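Local coordinates for DUF3501 family protein (Burkholderia pseudomallei K96243, PDB 3FJV) that is of unknown function but belongs to the DUF3501 family, each of its two chains combining several helices with an antiparallel beta-sheet, at residues S8-R19 with R52-K63. Residues are numbered along the deposited sequence; the frame is centred on the assembly and turned at random.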
loop_
_atom_site.group_PDB
_atom_site.type_symbol
_atom_site.label_atom_id
_atom_site.label_comp_id
_atom_site.label_asym_id
_atom_site.label_seq_id
_atom_site.Cartn_x
_atom_site.Cartn_y
_atom_site.Cartn_z
ATOM N N SER A 8 -20.379 19.753 4.340
ATOM C CA SER A 8 -21.061 18.469 4.233
ATOM C C SER A 8 -20.665 17.496 5.346
ATOM O O SER A 8 -21.279 16.439 5.480
ATOM C CB SER A 8 -20.726 17.818 2.885
ATOM O OG SER A 8 -20.816 18.765 1.847
ATOM N N LEU A 9 -19.621 17.836 6.106
ATOM C CA LEU A 9 -19.047 16.952 7.101
ATOM C C LEU A 9 -19.433 17.334 8.516
ATOM O O LEU A 9 -19.622 18.491 8.841
ATOM C CB LEU A 9 -17.528 17.022 7.002
ATOM C CG LEU A 9 -16.889 16.722 5.658
ATOM C CD1 LEU A 9 -15.356 16.858 5.755
ATOM C CD2 LEU A 9 -17.300 15.312 5.194
ATOM N N LEU A 10 -19.570 16.337 9.360
ATOM C CA LEU A 10 -19.711 16.544 10.776
ATOM C C LEU A 10 -18.375 16.955 11.385
ATOM O O LEU A 10 -17.289 16.669 10.862
ATOM C CB LEU A 10 -20.223 15.253 11.433
ATOM C CG LEU A 10 -21.582 14.752 10.952
ATOM C CD1 LEU A 10 -21.967 13.518 11.698
ATOM C CD2 LEU A 10 -22.672 15.829 11.085
ATOM N N THR A 11 -18.451 17.657 12.502
ATOM C CA THR A 11 -17.269 17.930 13.281
ATOM C C THR A 11 -16.821 16.626 13.918
ATOM O O THR A 11 -17.582 15.651 13.975
ATOM C CB THR A 11 -17.599 18.893 14.401
ATOM O OG1 THR A 11 -18.662 18.324 15.176
ATOM C CG2 THR A 11 -18.015 20.277 13.859
ATOM N N LEU A 12 -15.613 16.624 14.477
ATOM C CA LEU A 12 -15.088 15.437 15.171
ATOM C C LEU A 12 -16.046 15.043 16.302
ATOM O O LEU A 12 -16.322 13.884 16.528
ATOM C CB LEU A 12 -13.682 15.714 15.756
ATOM C CG LEU A 12 -12.513 15.909 14.773
ATOM C CD1 LEU A 12 -11.164 16.150 15.501
ATOM C CD2 LEU A 12 -12.375 14.712 13.802
ATOM N N GLU A 13 -16.512 16.041 17.041
ATOM C CA GLU A 13 -17.399 15.810 18.152
ATOM C C GLU A 13 -18.726 15.183 17.738
ATOM O O GLU A 13 -19.217 14.257 18.400
ATOM C CB GLU A 13 -17.659 17.160 18.870
ATOM C CG GLU A 13 -18.763 17.111 19.891
ATOM C CD GLU A 13 -19.011 18.437 20.582
ATOM O OE1 GLU A 13 -18.306 19.435 20.304
ATOM O OE2 GLU A 13 -19.940 18.451 21.408
ATOM N N ALA A 14 -19.332 15.736 16.688
ATOM C CA ALA A 14 -20.617 15.260 16.219
ATOM C C ALA A 14 -20.447 13.857 15.609
ATOM O O ALA A 14 -21.283 12.981 15.851
ATOM C CB ALA A 14 -21.240 16.239 15.213
ATOM N N TYR A 15 -19.372 13.614 14.849
ATOM C CA TYR A 15 -19.176 12.243 14.304
ATOM C C TYR A 15 -18.965 11.190 15.385
ATOM O O TYR A 15 -19.524 10.088 15.312
ATOM C CB TYR A 15 -18.049 12.171 13.243
ATOM C CG TYR A 15 -17.930 10.804 12.639
ATOM C CD1 TYR A 15 -18.905 10.336 11.753
ATOM C CD2 TYR A 15 -16.876 9.962 12.939
ATOM C CE1 TYR A 15 -18.832 9.091 11.208
ATOM C CE2 TYR A 15 -16.797 8.686 12.388
ATOM C CZ TYR A 15 -17.785 8.264 11.520
ATOM O OH TYR A 15 -17.714 7.011 10.949
ATOM N N ALA A 16 -18.163 11.514 16.407
ATOM C CA ALA A 16 -17.864 10.543 17.435
ATOM C C ALA A 16 -19.137 10.111 18.117
ATOM O O ALA A 16 -19.255 8.959 18.462
ATOM C CB ALA A 16 -16.806 11.094 18.514
ATOM N N LYS A 17 -20.082 11.038 18.284
ATOM C CA LYS A 17 -21.392 10.721 18.867
ATOM C C LYS A 17 -22.198 9.739 18.013
ATOM O O LYS A 17 -22.948 8.941 18.568
ATOM C CB LYS A 17 -22.208 11.995 19.154
ATOM C CG LYS A 17 -21.698 12.763 20.392
ATOM C CD LYS A 17 -22.332 14.152 20.551
ATOM C CE LYS A 17 -22.203 14.707 21.978
ATOM N NZ LYS A 17 -20.866 15.227 22.375
ATOM N N VAL A 18 -22.019 9.729 16.688
ATOM C CA VAL A 18 -22.799 8.792 15.860
ATOM C C VAL A 18 -21.955 7.649 15.232
ATOM O O VAL A 18 -22.446 6.898 14.405
ATOM C CB VAL A 18 -23.619 9.539 14.747
ATOM C CG1 VAL A 18 -24.713 10.452 15.368
ATOM C CG2 VAL A 18 -22.720 10.321 13.750
ATOM N N ARG A 19 -20.680 7.541 15.594
ATOM C CA ARG A 19 -19.756 6.677 14.849
ATOM C C ARG A 19 -20.170 5.214 14.806
ATOM O O ARG A 19 -20.178 4.597 13.755
ATOM C CB ARG A 19 -18.353 6.828 15.378
ATOM C CG ARG A 19 -17.299 5.930 14.698
ATOM C CD ARG A 19 -15.928 6.242 15.267
ATOM N NE ARG A 19 -14.912 5.611 14.461
ATOM C CZ ARG A 19 -13.879 4.928 14.906
ATOM N NH1 ARG A 19 -13.618 4.788 16.226
ATOM N NH2 ARG A 19 -13.051 4.431 14.002
ATOM N N ARG A 52 -18.288 9.926 2.241
ATOM C CA ARG A 52 -18.485 10.708 3.468
ATOM C C ARG A 52 -18.025 9.953 4.720
ATOM O O ARG A 52 -17.329 10.526 5.578
ATOM C CB ARG A 52 -19.945 11.133 3.559
ATOM C CG ARG A 52 -20.316 12.129 4.586
ATOM C CD ARG A 52 -21.612 12.844 4.207
ATOM N NE ARG A 52 -22.013 13.736 5.280
ATOM C CZ ARG A 52 -22.711 13.383 6.353
ATOM N NH1 ARG A 52 -23.200 12.151 6.472
ATOM N NH2 ARG A 52 -22.943 14.260 7.316
ATOM N N TYR A 53 -18.357 8.679 4.788
ATOM C CA TYR A 53 -17.907 7.805 5.854
ATOM C C TYR A 53 -16.382 7.683 5.897
ATOM O O TYR A 53 -15.771 7.824 6.950
ATOM C CB TYR A 53 -18.503 6.421 5.671
ATOM C CG TYR A 53 -18.016 5.386 6.651
ATOM C CD1 TYR A 53 -18.427 5.426 7.974
ATOM C CD2 TYR A 53 -17.167 4.367 6.271
ATOM C CE1 TYR A 53 -17.991 4.501 8.911
ATOM C CE2 TYR A 53 -16.756 3.374 7.202
ATOM C CZ TYR A 53 -17.170 3.458 8.511
ATOM O OH TYR A 53 -16.809 2.520 9.451
ATOM N N GLN A 54 -15.754 7.430 4.749
ATOM C CA GLN A 54 -14.333 7.302 4.777
ATOM C C GLN A 54 -13.683 8.588 5.277
ATOM O O GLN A 54 -12.679 8.527 5.987
ATOM C CB GLN A 54 -13.787 6.918 3.395
ATOM C CG GLN A 54 -13.968 5.440 3.094
ATOM C CD GLN A 54 -13.705 5.099 1.658
ATOM O OE1 GLN A 54 -14.656 4.925 0.836
ATOM N NE2 GLN A 54 -12.447 5.023 1.318
ATOM N N ILE A 55 -14.183 9.729 4.821
ATOM C CA ILE A 55 -13.627 11.027 5.252
ATOM C C ILE A 55 -13.833 11.201 6.744
ATOM O O ILE A 55 -12.908 11.524 7.485
ATOM C CB ILE A 55 -14.190 12.239 4.465
ATOM C CG1 ILE A 55 -13.815 12.169 2.984
ATOM C CG2 ILE A 55 -13.671 13.552 5.081
ATOM C CD1 ILE A 55 -14.722 13.019 2.118
ATOM N N HIS A 56 -15.038 10.928 7.215
ATOM C CA HIS A 56 -15.293 11.006 8.641
ATOM C C HIS A 56 -14.315 10.109 9.446
ATOM O O HIS A 56 -13.760 10.516 10.492
ATOM C CB HIS A 56 -16.746 10.617 8.930
ATOM C CG HIS A 56 -17.758 11.696 8.647
ATOM N ND1 HIS A 56 -19.060 11.401 8.317
ATOM C CD2 HIS A 56 -17.693 13.041 8.748
ATOM C CE1 HIS A 56 -19.758 12.524 8.228
ATOM N NE2 HIS A 56 -18.959 13.531 8.494
ATOM N N GLU A 57 -14.105 8.901 8.954
ATOM C CA GLU A 57 -13.228 7.936 9.585
ATOM C C GLU A 57 -11.762 8.415 9.624
ATOM O O GLU A 57 -11.110 8.398 10.676
ATOM C CB GLU A 57 -13.363 6.564 8.890
ATOM C CG GLU A 57 -14.573 5.704 9.353
ATOM C CD GLU A 57 -14.500 5.363 10.814
ATOM O OE1 GLU A 57 -13.529 4.684 11.207
ATOM O OE2 GLU A 57 -15.365 5.811 11.586
HETATM N N MSE A 58 -11.293 8.951 8.515
HETATM C CA MSE A 58 -9.956 9.494 8.487
HETATM C C MSE A 58 -9.767 10.645 9.476
HETATM O O MSE A 58 -8.805 10.654 10.248
HETATM C CB MSE A 58 -9.588 9.999 7.087
HETATM C CG MSE A 58 -8.105 10.555 6.960
HETATM SE SE MSE A 58 -6.720 9.259 6.916
HETATM C CE MSE A 58 -6.522 9.034 4.974
ATOM N N LEU A 59 -10.676 11.612 9.415
ATOM C CA LEU A 59 -10.657 12.740 10.330
ATOM C C LEU A 59 -10.704 12.284 11.788
ATOM O O LEU A 59 -9.934 12.793 12.618
ATOM C CB LEU A 59 -11.782 13.725 10.023
ATOM C CG LEU A 59 -11.813 14.331 8.610
ATOM C CD1 LEU A 59 -13.083 15.177 8.375
ATOM C CD2 LEU A 59 -10.532 15.120 8.292
ATOM N N HIS A 60 -11.546 11.300 12.088
ATOM C CA HIS A 60 -11.703 10.800 13.459
ATOM C C HIS A 60 -10.401 10.162 14.023
ATOM O O HIS A 60 -9.905 10.521 15.127
ATOM C CB HIS A 60 -12.838 9.789 13.541
ATOM C CG HIS A 60 -13.000 9.170 14.918
ATOM N ND1 HIS A 60 -13.719 9.773 15.919
ATOM C CD2 HIS A 60 -12.503 8.029 15.455
ATOM C CE1 HIS A 60 -13.665 9.029 17.016
ATOM N NE2 HIS A 60 -12.940 7.961 16.758
ATOM N N ILE A 61 -9.822 9.273 13.222
ATOM C CA ILE A 61 -8.662 8.511 13.630
ATOM C C ILE A 61 -7.424 9.416 13.740
ATOM O O ILE A 61 -6.654 9.259 14.676
ATOM C CB ILE A 61 -8.389 7.325 12.653
ATOM C CG1 ILE A 61 -9.463 6.240 12.861
ATOM C CG2 ILE A 61 -7.028 6.728 12.932
ATOM C CD1 ILE A 61 -9.570 5.152 11.684
ATOM N N GLU A 62 -7.254 10.319 12.776
ATOM C CA GLU A 62 -6.138 11.252 12.710
ATOM C C GLU A 62 -6.403 12.502 13.562
ATOM O O GLU A 62 -5.501 13.265 13.747
ATOM C CB GLU A 62 -5.814 11.645 11.254
ATOM C CG GLU A 62 -5.440 10.468 10.362
ATOM C CD GLU A 62 -4.201 9.760 10.842
ATOM O OE1 GLU A 62 -3.165 10.433 10.980
ATOM O OE2 GLU A 62 -4.250 8.540 11.101
ATOM N N LYS A 63 -7.601 12.626 14.144
ATOM C CA LYS A 63 -8.041 13.810 14.904
ATOM C C LYS A 63 -7.766 15.120 14.185
ATOM O O LYS A 63 -7.079 16.002 14.729
ATOM C CB LYS A 63 -7.382 13.847 16.289
ATOM C CG LYS A 63 -7.647 12.598 17.160
ATOM C CD LYS A 63 -6.955 12.744 18.521
ATOM C CE LYS A 63 -6.994 11.498 19.370
ATOM N NZ LYS A 63 -8.369 11.082 19.526
HETATM O O HOH W 1 -14.914 11.996 15.120
#
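Y15 is the knob of this helix-helix contact, its ring set among Y53, H56, E57 and H60. With CG anti to the backbone N (chi1 -176°), the ring reaches across so that CB of H56 lies over its face, 3.5 Å from the centroid, a CH-pi contact; the imidazole is slid aside and barely overlaps it. A tyrosine suits this buried place because its flat ring fills the hole while its hydroxyl still finds an acceptor: Y15 OH donates to the anti lone pair of E57 OE2, 2.7 Å away. The syn lone pairs of the same carboxylate serve R19, whose NE and NH2 grip OE2 and OE1 side-on in the guanidinium plane, NH2 to OE1 being 2.8 Å. Three bonds, two on OE2 and one on OE1, hold the carboxylate's orientation and probably favour its charged form. The extended R19 chain also runs over the H60 ring, CD standing 3.8 Å from its centroid. L12 packs closely too, CD2 against the L59 carbonyl and CD1 against K63, where positive phi closes a Schellman motif. Nearer the start of segment 52-63, the residues before helix 12-30 are held through their backbone: L10 N donates to H56 NE2 at 3.0 Å, and the carbonyl of S8 takes R52 NE almost head-on at 2.8 Å, with a weaker bond from NH2. H56, one turn on, sets CE1, at its ring edge, over that guanidinium's face. The outer side is looser. A16, small and exposed, merely brushes H60 CE1, and a water bridges L12 O to H60 ND1. The axes of 12-19 and 52-62 approach to 10.0 Å and cross at -108°. CD1 of L9 touches both I55 CG2 and L59 CD1, and the side chain also meets I70 of helix 67-77; farther along helix 12-30, H23 bonds Y53 OH, and Q100 of the second subunit packs against E57.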